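Local coordinates for protein flavoredoxin (Desulfovibrio vulgaris str. 'Miyazaki F', PDB 2D5M) that binds flavin mononucleotide and probably transfers electrons as a small flavoprotein of the flavin reductase-like kind, at residues 27-32 / 53-58; 19-24 / 57-62; 65-70 / 104-109; 119-124 / 135-140. All blocks are in the same frame, centred on the assembly; numbering follows the deposited sequence.

Contact 1. Residues 27-32 / 53-58; sequences RPNIMA and ATYTYR. With FMN (flavin mononucleotide), chain E.
N29 and T56 show how a strand and a helix N-terminus can meet by sharing a third party, here the phosphate of FMN. With CG anti to the backbone N (chi1 -163°), the N29 amide extends toward the helix, and ND2 donates to O3P of FMN at 2.8 Å in an almost straight bond (175°). T56 turns OG1 to the side of its own backbone N, placing hydroxyl and amide together: OG1 of T56 gives a 2.7 Å bond to O2P of FMN, and T56 N reaches the same oxygen at 2.9 Å. O1P of FMN takes Y55 N at 2.9 Å. Two backbone amides of the first helical turn thus point at the phosphate, where the helix dipole would favour a negative charge. T54 occupies the N-cap, its OG1 accepting from Y57 N while also bonded to R51. Between N29 and the isoalloxazine, M31 folds back at chi2 and chi3; it has two conformers, and in one of them CE comes near the pyrimidine end of the flavin, so its fine position is doubtful. A32 holds the ribityl chain, its O accepting from O2' of FMN at 2.7 Å. At the outer end, R27 crosses Y55 at about a right angle, NH1 lying 3.6 Å from CE2 of Y55, with guanidinium and ring tilted by 61°; D23 binds both R27 NH1 and Y55 OH. Strand 28-41 continues the sheet through backbone bonds to strand 14-22, helix 55-63 lies across the two, and helix 92-96 packs on P28, N29 and I30.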
# COMPACT_ATOMS: atom_id res chain seq x y z
N ARG A 27 6.26 27.95 -2.67
CA ARG A 27 7.46 27.13 -2.61
C ARG A 27 7.08 25.67 -2.77
O ARG A 27 6.21 25.17 -2.04
CB ARG A 27 8.19 27.35 -1.26
CG ARG A 27 8.55 28.77 -0.98
CD ARG A 27 9.05 29.07 0.40
NE ARG A 27 10.10 28.18 0.86
CZ ARG A 27 10.06 27.21 1.78
NH1 ARG A 27 8.97 26.90 2.46
NH2 ARG A 27 11.17 26.52 2.06
N PRO A 28 7.69 24.94 -3.70
CA PRO A 28 7.36 23.54 -3.91
C PRO A 28 8.02 22.64 -2.89
O PRO A 28 9.14 22.88 -2.46
CB PRO A 28 7.88 23.27 -5.32
CG PRO A 28 9.10 24.12 -5.39
CD PRO A 28 8.74 25.40 -4.68
N ASN A 29 7.33 21.56 -2.52
CA ASN A 29 7.83 20.61 -1.54
C ASN A 29 7.45 19.18 -1.93
O ASN A 29 6.53 18.96 -2.70
CB ASN A 29 7.23 20.91 -0.18
CG ASN A 29 7.98 20.27 0.99
OD1 ASN A 29 9.19 19.99 0.88
ND2 ASN A 29 7.28 20.07 2.10
N ILE A 30 8.22 18.24 -1.37
CA ILE A 30 7.94 16.84 -1.43
C ILE A 30 8.29 16.24 -0.08
O ILE A 30 9.30 16.64 0.52
CB ILE A 30 8.74 16.09 -2.53
CG1 ILE A 30 10.16 16.65 -2.70
CG2 ILE A 30 7.95 16.06 -3.83
CD1 ILE A 30 11.09 15.86 -3.62
N MET A 31 7.49 15.27 0.36
CA MET A 31 7.79 14.45 1.53
C MET A 31 7.53 13.01 1.18
O MET A 31 6.79 12.71 0.25
CB MET A 31 7.02 14.88 2.78
CG MET A 31 5.51 14.86 2.62
SD MET A 31 4.76 13.24 2.81
CE MET A 31 4.80 12.99 4.58
N ALA A 32 8.15 12.07 1.91
CA ALA A 32 7.91 10.65 1.71
C ALA A 32 6.76 10.15 2.58
O ALA A 32 6.68 10.47 3.79
CB ALA A 32 9.16 9.88 2.06
N ALA A 53 2.67 17.58 12.23
CA ALA A 53 3.94 18.25 12.33
C ALA A 53 4.58 18.49 10.98
O ALA A 53 5.51 19.29 10.86
CB ALA A 53 4.91 17.46 13.21
N THR A 54 4.17 17.76 9.93
CA THR A 54 4.82 17.93 8.65
C THR A 54 4.42 19.27 8.01
O THR A 54 3.29 19.74 8.16
CB THR A 54 4.53 16.80 7.68
OG1 THR A 54 3.17 16.78 7.34
CG2 THR A 54 4.91 15.46 8.23
N TYR A 55 5.37 19.87 7.31
CA TYR A 55 5.05 21.12 6.59
C TYR A 55 3.99 20.84 5.51
O TYR A 55 3.10 21.65 5.22
CB TYR A 55 6.33 21.72 6.05
CG TYR A 55 6.23 23.14 5.57
CD1 TYR A 55 5.88 24.14 6.47
CD2 TYR A 55 6.48 23.53 4.27
CE1 TYR A 55 5.78 25.47 6.13
CE2 TYR A 55 6.41 24.86 3.87
CZ TYR A 55 6.04 25.84 4.79
OH TYR A 55 5.93 27.17 4.48
N THR A 56 4.09 19.67 4.88
CA THR A 56 3.15 19.26 3.86
C THR A 56 1.72 19.24 4.33
O THR A 56 0.82 19.63 3.59
CB THR A 56 3.57 17.85 3.36
OG1 THR A 56 4.86 17.96 2.75
CG2 THR A 56 2.63 17.29 2.35
N TYR A 57 1.42 18.86 5.52
CA TYR A 57 0.12 18.84 6.14
C TYR A 57 -0.49 20.23 6.00
O TYR A 57 -1.64 20.39 5.59
CB TYR A 57 0.21 18.36 7.60
CG TYR A 57 -1.12 18.32 8.33
CD1 TYR A 57 -1.73 17.14 8.63
CD2 TYR A 57 -1.77 19.44 8.82
CE1 TYR A 57 -2.93 17.06 9.31
CE2 TYR A 57 -2.95 19.40 9.47
CZ TYR A 57 -3.53 18.20 9.72
OH TYR A 57 -4.74 18.16 10.42
N ARG A 58 0.27 21.22 6.45
CA ARG A 58 -0.21 22.60 6.40
C ARG A 58 -0.53 22.96 4.96
O ARG A 58 -1.60 23.50 4.66
CB ARG A 58 0.83 23.54 6.97
CG ARG A 58 0.40 25.02 6.84
CD ARG A 58 1.44 25.94 7.48
NE ARG A 58 1.04 27.32 7.27
CZ ARG A 58 1.66 28.35 7.89
NH1 ARG A 58 2.68 28.07 8.68
NH2 ARG A 58 1.25 29.60 7.66
N1 FMN E . 5.47 10.90 7.49
C2 FMN E . 4.10 10.92 7.52
O2 FMN E . 3.49 11.81 8.12
N3 FMN E . 3.41 9.89 6.89
C4 FMN E . 3.98 8.81 6.25
O4 FMN E . 3.28 7.93 5.72
C4A FMN E . 5.41 8.77 6.27
N5 FMN E . 6.04 7.71 5.71
C5A FMN E . 7.41 7.81 5.61
C6 FMN E . 8.10 6.73 5.00
C7 FMN E . 9.47 6.74 4.80
C7M FMN E . 10.21 5.56 4.20
C8 FMN E . 10.19 7.92 5.20
C8M FMN E . 11.68 8.00 4.91
C9 FMN E . 9.54 8.95 5.86
C9A FMN E . 8.17 8.93 6.06
N10 FMN E . 7.46 9.93 6.75
C10 FMN E . 6.08 9.90 6.81
C1' FMN E . 8.19 11.08 7.35
C2' FMN E . 8.10 12.35 6.50
O2' FMN E . 8.40 12.10 5.12
C3' FMN E . 9.11 13.36 7.04
O3' FMN E . 8.62 13.78 8.34
C4' FMN E . 9.33 14.57 6.15
O4' FMN E . 10.54 15.21 6.63
C5' FMN E . 8.22 15.56 6.16
O5' FMN E . 8.59 16.66 5.28
P FMN E . 7.81 18.07 5.32
O1P FMN E . 7.93 18.63 6.75
O2P FMN E . 6.36 17.88 4.94
O3P FMN E . 8.61 18.86 4.31

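Contact 2. Residues 19-24 / 57-62; sequences VGTYDR and YRSITE
R24 and R58 meet because both side chains run out straight: R24 leaves its backbone with CG between N and the carbonyl carbon (chi1 67°) and is then extended to NE, whereas R58 starts with CG opposite its N (chi1 176°) and is extended as well. Their guanidinium groups consequently lie flat on each other, centres 3.8 Å apart and planes only 7° from parallel, with NH1 of R24 over the middle of the R58 group. Nothing is hydrogen-bonded between them. E62 probably compensates: NE of R58 donates to OE2 of E62 at 2.8 Å, on the syn side of the carboxylate though well out of its plane, and within the guanidinium plane of R58. The other oxygen, OE1 of E62, receives a water that in turn accepts from both N and NH1 of R24. A second water joins OE1 of E62 to the carbonyl of Y22. Deeper down, S59 sets CB 3.4 Å from O of Y22, and a third water links OG of S59 (2.7 Å) to OG1 of T21 (2.8 Å). Below this the chemistry turns apolar: CG2 of T21 rests 3.5 Å from CG1 of I60, whose CD1 meets CG1 of V19 at 4.2 Å. The D23 carboxylate turns away from residues 57-62 to bind R27 and, earlier on the same helix, Y55 OH. The contact therefore grades from methyl packing on the sheet, through water-mediated bonds, to charge at the rim, where the carboxylate of E62, bonded to R58 and joined to R24 through water, probably offsets the like charges and allows two arginines to stack.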
# COMPACT_ATOMS: atom_id res chain seq x y z
N VAL A 19 4.86 12.97 -1.78
CA VAL A 19 3.68 13.83 -1.77
C VAL A 19 4.14 15.24 -2.02
O VAL A 19 4.94 15.79 -1.24
CB VAL A 19 2.96 13.72 -0.42
CG1 VAL A 19 1.77 14.65 -0.41
CG2 VAL A 19 2.48 12.28 -0.16
N GLY A 20 3.66 15.83 -3.12
CA GLY A 20 4.11 17.15 -3.59
C GLY A 20 3.07 18.19 -3.32
O GLY A 20 1.86 17.98 -3.55
N THR A 21 3.49 19.37 -2.88
CA THR A 21 2.62 20.49 -2.54
C THR A 21 3.32 21.83 -2.80
O THR A 21 4.53 21.89 -2.99
CB THR A 21 2.25 20.46 -1.05
OG1 THR A 21 3.43 20.50 -0.24
CG2 THR A 21 1.35 19.28 -0.67
N TYR A 22 2.51 22.89 -2.83
CA TYR A 22 3.00 24.26 -2.73
C TYR A 22 2.62 24.86 -1.39
O TYR A 22 1.47 24.70 -0.95
CB TYR A 22 2.38 25.14 -3.83
CG TYR A 22 2.83 24.87 -5.23
CD1 TYR A 22 4.14 24.97 -5.62
CD2 TYR A 22 1.87 24.49 -6.21
CE1 TYR A 22 4.54 24.71 -6.93
CE2 TYR A 22 2.28 24.24 -7.51
CZ TYR A 22 3.61 24.37 -7.88
OH TYR A 22 3.96 24.09 -9.16
N ASP A 23 3.54 25.56 -0.73
CA ASP A 23 3.19 26.32 0.46
C ASP A 23 2.55 27.63 0.08
O ASP A 23 2.27 27.93 -1.08
CB ASP A 23 4.37 26.46 1.42
CG ASP A 23 5.36 27.58 1.09
OD1 ASP A 23 5.26 28.23 0.03
OD2 ASP A 23 6.26 27.76 1.93
N ARG A 24 2.27 28.44 1.09
CA ARG A 24 1.53 29.70 0.88
C ARG A 24 2.28 30.70 0.01
O ARG A 24 1.59 31.56 -0.58
CB ARG A 24 1.15 30.30 2.21
CG ARG A 24 2.36 30.79 3.01
CD ARG A 24 1.91 30.98 4.50
NE ARG A 24 3.02 31.35 5.35
CZ ARG A 24 3.92 30.48 5.77
NH1 ARG A 24 3.89 29.18 5.49
NH2 ARG A 24 4.91 30.93 6.55
N TYR A 57 1.42 18.86 5.52
CA TYR A 57 0.12 18.84 6.14
C TYR A 57 -0.49 20.23 6.00
O TYR A 57 -1.64 20.39 5.59
CB TYR A 57 0.21 18.36 7.60
CG TYR A 57 -1.12 18.32 8.33
CD1 TYR A 57 -1.73 17.14 8.63
CD2 TYR A 57 -1.77 19.44 8.82
CE1 TYR A 57 -2.93 17.06 9.31
CE2 TYR A 57 -2.95 19.40 9.47
CZ TYR A 57 -3.53 18.20 9.72
OH TYR A 57 -4.74 18.16 10.42
N ARG A 58 0.27 21.22 6.45
CA ARG A 58 -0.21 22.60 6.40
C ARG A 58 -0.53 22.96 4.96
O ARG A 58 -1.60 23.50 4.66
CB ARG A 58 0.83 23.54 6.97
CG ARG A 58 0.40 25.02 6.84
CD ARG A 58 1.44 25.94 7.48
NE ARG A 58 1.04 27.32 7.27
CZ ARG A 58 1.66 28.35 7.89
NH1 ARG A 58 2.68 28.07 8.68
NH2 ARG A 58 1.25 29.60 7.66
N SER A 59 0.36 22.66 4.04
CA SER A 59 0.13 23.05 2.64
C SER A 59 -1.12 22.38 2.06
O SER A 59 -1.87 23.02 1.32
CB SER A 59 1.36 22.72 1.79
OG SER A 59 2.43 23.53 2.24
N ILE A 60 -1.36 21.11 2.39
CA ILE A 60 -2.54 20.45 1.86
C ILE A 60 -3.79 21.07 2.43
O ILE A 60 -4.79 21.27 1.72
CB ILE A 60 -2.52 18.92 2.12
CG1 ILE A 60 -1.38 18.28 1.34
CG2 ILE A 60 -3.87 18.30 1.80
CD1 ILE A 60 -1.19 16.79 1.59
N THR A 61 -3.79 21.41 3.72
CA THR A 61 -4.96 22.05 4.33
C THR A 61 -5.23 23.39 3.67
O THR A 61 -6.38 23.81 3.54
CB THR A 61 -4.89 22.23 5.84
OG1 THR A 61 -3.89 23.13 6.23
CG2 THR A 61 -4.64 20.91 6.58
N GLU A 62 -4.23 24.09 3.19
CA GLU A 62 -4.39 25.40 2.59
C GLU A 62 -4.79 25.33 1.12
O GLU A 62 -5.59 26.14 0.70
CB GLU A 62 -3.03 26.15 2.71
CG GLU A 62 -2.71 26.57 4.13
CD GLU A 62 -1.34 27.16 4.35
OE1 GLU A 62 -0.47 27.01 3.43
OE2 GLU A 62 -1.10 27.71 5.48
O HOH W 1 4.67 22.33 1.44
O HOH W 2 -0.26 26.52 0.69
O HOH W 3 2.12 27.51 3.90

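Contact 3. Residues 65-70 / 104-109; sequences AFTISI and EHVDAP
The turn around D107, an inverse gamma turn in the connection between strands 100-102 and 109-111, presses A108 and V106 against A65 and F66 at the start of strand 65-70. The turn is closed by a weak bond from A108 N to O of V106, and its bend brings the carbonyl of D107 to 3.6 Å from CB of A65. The methyl of A65 also meets CB of V106 at 4.0 Å. From the other side of the turn, CB of A108 comes up against the backbone of F66, 3.6 Å from its CA; the F66 side chain itself departs in the other direction. The alanine methyls of A65 and A108 are consistent with the close approach of the backbones, F66 and A108 having CA atoms 5.1 Å apart. One water bridges them, donating to O of A65 at 3.0 Å and to O of D107 at 2.8 Å. The one direct hydrogen bond between the two segments is made by T67. It sets OG1 between its backbone N and carbonyl carbon (chi1 66°), and from there OG1 donates to O of P109 at a short 2.6 Å, the hydroxyl standing 28° off the carbonyl plane. CG2 of T67 lies against the same oxygen, next to the hydroxyl, and also packs on CB of A108 at 3.8 Å. The carboxylate of D107 turns elsewhere, to R63. Strand 65-70 sits in the sheet between strands 14-22 and 116-126, with F66 directed to V19 and L120, while the loop lies across its other face and reaches M139 on strand 133-144 through V106.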
# COMPACT_ATOMS: atom_id res chain seq x y z
N ALA A 65 -4.91 20.32 -2.50
CA ALA A 65 -4.36 19.65 -3.66
C ALA A 65 -2.97 19.12 -3.31
O ALA A 65 -2.25 19.75 -2.55
CB ALA A 65 -4.22 20.64 -4.82
N PHE A 66 -2.62 17.98 -3.92
CA PHE A 66 -1.30 17.43 -3.75
C PHE A 66 -1.06 16.48 -4.93
O PHE A 66 -2.00 16.07 -5.61
CB PHE A 66 -1.11 16.71 -2.43
CG PHE A 66 -2.06 15.56 -2.12
CD1 PHE A 66 -1.63 14.24 -2.36
CD2 PHE A 66 -3.29 15.75 -1.57
CE1 PHE A 66 -2.45 13.17 -2.01
CE2 PHE A 66 -4.14 14.67 -1.28
CZ PHE A 66 -3.72 13.37 -1.49
N THR A 67 0.20 16.15 -5.15
CA THR A 67 0.56 15.13 -6.09
C THR A 67 1.23 13.97 -5.36
O THR A 67 1.67 14.12 -4.23
CB THR A 67 1.53 15.65 -7.18
OG1 THR A 67 2.75 15.95 -6.52
CG2 THR A 67 0.96 16.83 -7.90
N ILE A 68 1.30 12.82 -6.04
CA ILE A 68 2.13 11.70 -5.66
C ILE A 68 3.04 11.40 -6.83
O ILE A 68 2.59 11.10 -7.91
CB ILE A 68 1.28 10.50 -5.24
CG1 ILE A 68 0.62 10.78 -3.89
CG2 ILE A 68 2.14 9.20 -5.22
CD1 ILE A 68 -0.46 9.80 -3.49
N SER A 69 4.34 11.47 -6.56
CA SER A 69 5.33 11.08 -7.56
C SER A 69 5.99 9.80 -7.08
O SER A 69 6.34 9.65 -5.91
CB SER A 69 6.38 12.19 -7.73
OG SER A 69 5.82 13.41 -8.13
N ILE A 70 6.16 8.85 -8.01
CA ILE A 70 6.66 7.51 -7.66
C ILE A 70 8.11 7.43 -8.13
O ILE A 70 8.36 7.51 -9.32
CB ILE A 70 5.76 6.45 -8.27
CG1 ILE A 70 4.35 6.58 -7.67
CG2 ILE A 70 6.33 5.07 -8.08
CD1 ILE A 70 3.31 5.60 -7.93
N GLU A 104 -1.11 19.87 -14.05
CA GLU A 104 -1.98 20.39 -15.11
C GLU A 104 -3.40 20.54 -14.64
O GLU A 104 -4.16 21.33 -15.25
CB GLU A 104 -1.87 19.47 -16.35
CG GLU A 104 -0.45 19.57 -16.94
CD GLU A 104 -0.29 18.63 -18.14
OE1 GLU A 104 -0.86 17.48 -18.02
OE2 GLU A 104 0.31 18.96 -19.19
N HIS A 105 -3.81 19.76 -13.64
CA HIS A 105 -5.18 19.68 -13.19
C HIS A 105 -5.37 20.17 -11.75
O HIS A 105 -6.49 20.46 -11.35
CB HIS A 105 -5.69 18.23 -13.29
CG HIS A 105 -5.58 17.68 -14.67
ND1 HIS A 105 -6.53 17.85 -15.63
CD2 HIS A 105 -4.54 16.98 -15.24
CE1 HIS A 105 -6.07 17.25 -16.73
NE2 HIS A 105 -4.88 16.73 -16.53
N VAL A 106 -4.30 20.20 -10.96
CA VAL A 106 -4.40 20.52 -9.51
C VAL A 106 -3.25 21.47 -9.16
O VAL A 106 -2.22 21.48 -9.84
CB VAL A 106 -4.41 19.30 -8.58
CG1 VAL A 106 -5.41 18.24 -9.06
CG2 VAL A 106 -3.02 18.68 -8.46
N ASP A 107 -3.50 22.19 -8.07
CA ASP A 107 -2.59 23.23 -7.57
C ASP A 107 -1.47 22.66 -6.70
O ASP A 107 -1.43 22.86 -5.47
CB ASP A 107 -3.40 24.24 -6.79
CG ASP A 107 -2.58 25.46 -6.41
OD1 ASP A 107 -1.52 25.71 -7.04
OD2 ASP A 107 -3.05 26.18 -5.49
N ALA A 108 -0.55 21.91 -7.32
CA ALA A 108 0.56 21.22 -6.65
C ALA A 108 1.59 20.84 -7.69
O ALA A 108 1.23 20.53 -8.83
CB ALA A 108 0.10 19.99 -5.90
N PRO A 109 2.86 20.78 -7.30
CA PRO A 109 3.91 20.32 -8.20
C PRO A 109 4.11 18.79 -8.10
O PRO A 109 3.86 18.25 -7.01
CB PRO A 109 5.16 21.00 -7.67
CG PRO A 109 4.92 21.00 -6.17
CD PRO A 109 3.41 21.15 -6.01
O HOH W 4 -0.32 21.99 -3.03

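Contact 4. Residues 119-124 / 135-140; sequences ELKLIH and IGEIMD
Strands 119-124 and 135-140 run antiparallel, their N-to-C directions 140° apart, and the register slips by one residue at each end in a classic beta bulge. At one, M139 and D140 both face E119, which accepts from M139 N through O (2.8 Å) and donates through N to O of D140 (2.9 Å). At the other, I123 and H124 face I135, whose O takes I123 N at 2.8 Å and, weakly, H124 N. K121 and E137 form the regular hydrogen-bonded pair between them. Their side chains lie alongside, both with CG anti to the backbone N; K121 then bends at chi3 to bring NZ within 3.3 Å of OE1 of E137, a salt bridge whose hydrogen bond is weak. CB of K121 rests on SD of M139. On the opposite face CD2 of L120 meets CG1 of I138 at 3.9 Å and overhangs G136. I135 lays CG1 against CB of H124 (3.7 Å) and meets the imidazole at its edge. The E119 carboxylate accepts from the backbone N of H105 and E104 and pairs with K142, and D140 bonds S4 of the second subunit. This is a twisted beta hairpin with two bulges, part of the antiparallel sheet of the FMN-binding fold.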
# COMPACT_ATOMS: atom_id res chain seq x y z
N GLU A 119 -1.93 13.36 -9.95
CA GLU A 119 -2.47 14.63 -9.51
C GLU A 119 -3.74 14.41 -8.72
O GLU A 119 -4.66 13.75 -9.23
CB GLU A 119 -2.77 15.53 -10.73
CG GLU A 119 -1.55 15.85 -11.56
CD GLU A 119 -1.73 17.05 -12.46
OE1 GLU A 119 -2.51 17.97 -12.04
OE2 GLU A 119 -1.04 17.10 -13.51
N LEU A 120 -3.79 14.94 -7.51
CA LEU A 120 -4.93 14.70 -6.62
C LEU A 120 -5.54 16.00 -6.08
O LEU A 120 -4.87 16.96 -5.73
CB LEU A 120 -4.55 13.80 -5.43
CG LEU A 120 -3.95 12.45 -5.84
CD1 LEU A 120 -2.42 12.46 -5.76
CD2 LEU A 120 -4.51 11.29 -5.02
N LYS A 121 -6.88 15.96 -6.01
CA LYS A 121 -7.70 16.99 -5.37
C LYS A 121 -8.13 16.50 -4.02
O LYS A 121 -8.69 15.39 -3.90
CB LYS A 121 -8.94 17.28 -6.22
CG LYS A 121 -9.99 18.21 -5.66
CD LYS A 121 -11.23 18.36 -6.54
CE LYS A 121 -12.02 17.08 -6.68
NZ LYS A 121 -13.42 17.16 -7.14
N LEU A 122 -7.94 17.26 -2.94
CA LEU A 122 -8.37 16.84 -1.63
C LEU A 122 -9.91 16.76 -1.58
O LEU A 122 -10.58 17.77 -1.87
CB LEU A 122 -7.90 17.85 -0.58
CG LEU A 122 -8.17 17.44 0.86
CD1 LEU A 122 -7.45 16.17 1.23
CD2 LEU A 122 -7.83 18.60 1.82
N ILE A 123 -10.44 15.62 -1.18
CA ILE A 123 -11.89 15.43 -1.07
C ILE A 123 -12.32 15.09 0.36
O ILE A 123 -13.50 15.35 0.67
CB ILE A 123 -12.44 14.44 -2.12
CG1 ILE A 123 -11.77 13.07 -2.04
CG2 ILE A 123 -12.35 15.05 -3.50
CD1 ILE A 123 -12.58 12.00 -2.77
N HIS A 124 -11.48 14.56 1.21
CA HIS A 124 -11.87 14.32 2.59
C HIS A 124 -10.68 14.51 3.48
O HIS A 124 -9.54 14.20 3.07
CB HIS A 124 -12.42 12.90 2.85
CG HIS A 124 -13.55 12.44 1.97
ND1 HIS A 124 -14.83 12.92 2.09
CD2 HIS A 124 -13.57 11.49 0.98
CE1 HIS A 124 -15.60 12.30 1.19
NE2 HIS A 124 -14.87 11.44 0.51
N ILE A 135 -7.70 12.24 1.98
CA ILE A 135 -8.20 11.45 0.85
C ILE A 135 -8.17 12.34 -0.35
O ILE A 135 -8.83 13.41 -0.40
CB ILE A 135 -9.62 10.95 1.10
CG1 ILE A 135 -9.80 10.28 2.46
CG2 ILE A 135 -10.03 10.06 -0.05
CD1 ILE A 135 -8.90 9.11 2.65
N GLY A 136 -7.37 11.97 -1.34
CA GLY A 136 -7.30 12.68 -2.60
C GLY A 136 -7.99 11.94 -3.71
O GLY A 136 -7.82 10.73 -3.85
N GLU A 137 -8.77 12.68 -4.48
CA GLU A 137 -9.35 12.16 -5.72
C GLU A 137 -8.28 12.25 -6.80
O GLU A 137 -7.71 13.31 -7.03
CB GLU A 137 -10.57 12.95 -6.14
CG GLU A 137 -11.17 12.47 -7.43
CD GLU A 137 -12.47 13.13 -7.84
OE1 GLU A 137 -13.08 13.85 -7.00
OE2 GLU A 137 -12.89 12.93 -9.02
N ILE A 138 -8.03 11.16 -7.49
CA ILE A 138 -7.10 11.11 -8.60
C ILE A 138 -7.73 11.78 -9.81
O ILE A 138 -8.74 11.34 -10.33
CB ILE A 138 -6.75 9.64 -8.95
CG1 ILE A 138 -6.07 8.94 -7.78
CG2 ILE A 138 -5.91 9.57 -10.20
CD1 ILE A 138 -5.89 7.42 -7.95
N MET A 139 -7.09 12.88 -10.24
CA MET A 139 -7.53 13.65 -11.38
C MET A 139 -6.80 13.25 -12.64
O MET A 139 -7.35 13.42 -13.76
CB MET A 139 -7.38 15.17 -11.10
CG MET A 139 -8.00 15.62 -9.81
SD MET A 139 -9.71 15.10 -9.51
CE MET A 139 -10.53 16.03 -10.77
N ASP A 140 -5.56 12.76 -12.52
CA ASP A 140 -4.77 12.33 -13.66
C ASP A 140 -3.62 11.51 -13.16
O ASP A 140 -3.08 11.74 -12.09
CB ASP A 140 -4.20 13.53 -14.44
CG ASP A 140 -3.69 13.20 -15.82
OD1 ASP A 140 -4.18 12.23 -16.44
OD2 ASP A 140 -2.81 13.90 -16.33

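Overall arrangement
Contacts 1 and 2 share helix 55-63, which crosses the neighbouring strands 28-41 and 14-22; a bond between Y55 and D23 joins them directly. Contact 1 is buried and specialised for an anion, whereas contact 2 runs from apolar core to a charged, hydrated surface. Contact 3 is also buried, yet uses small side chains and one hydroxyl, and backbone bonding of G20 with T67 ties it to contact 2. Contact 4, partly buried, relies chiefly on backbone pairing; the E119 carboxylate accepts hydrogen bonds from loop amides of contact 3. Contact 1 holds the flavin phosphate, while the 119-124/135-140 hairpin touches the second subunit.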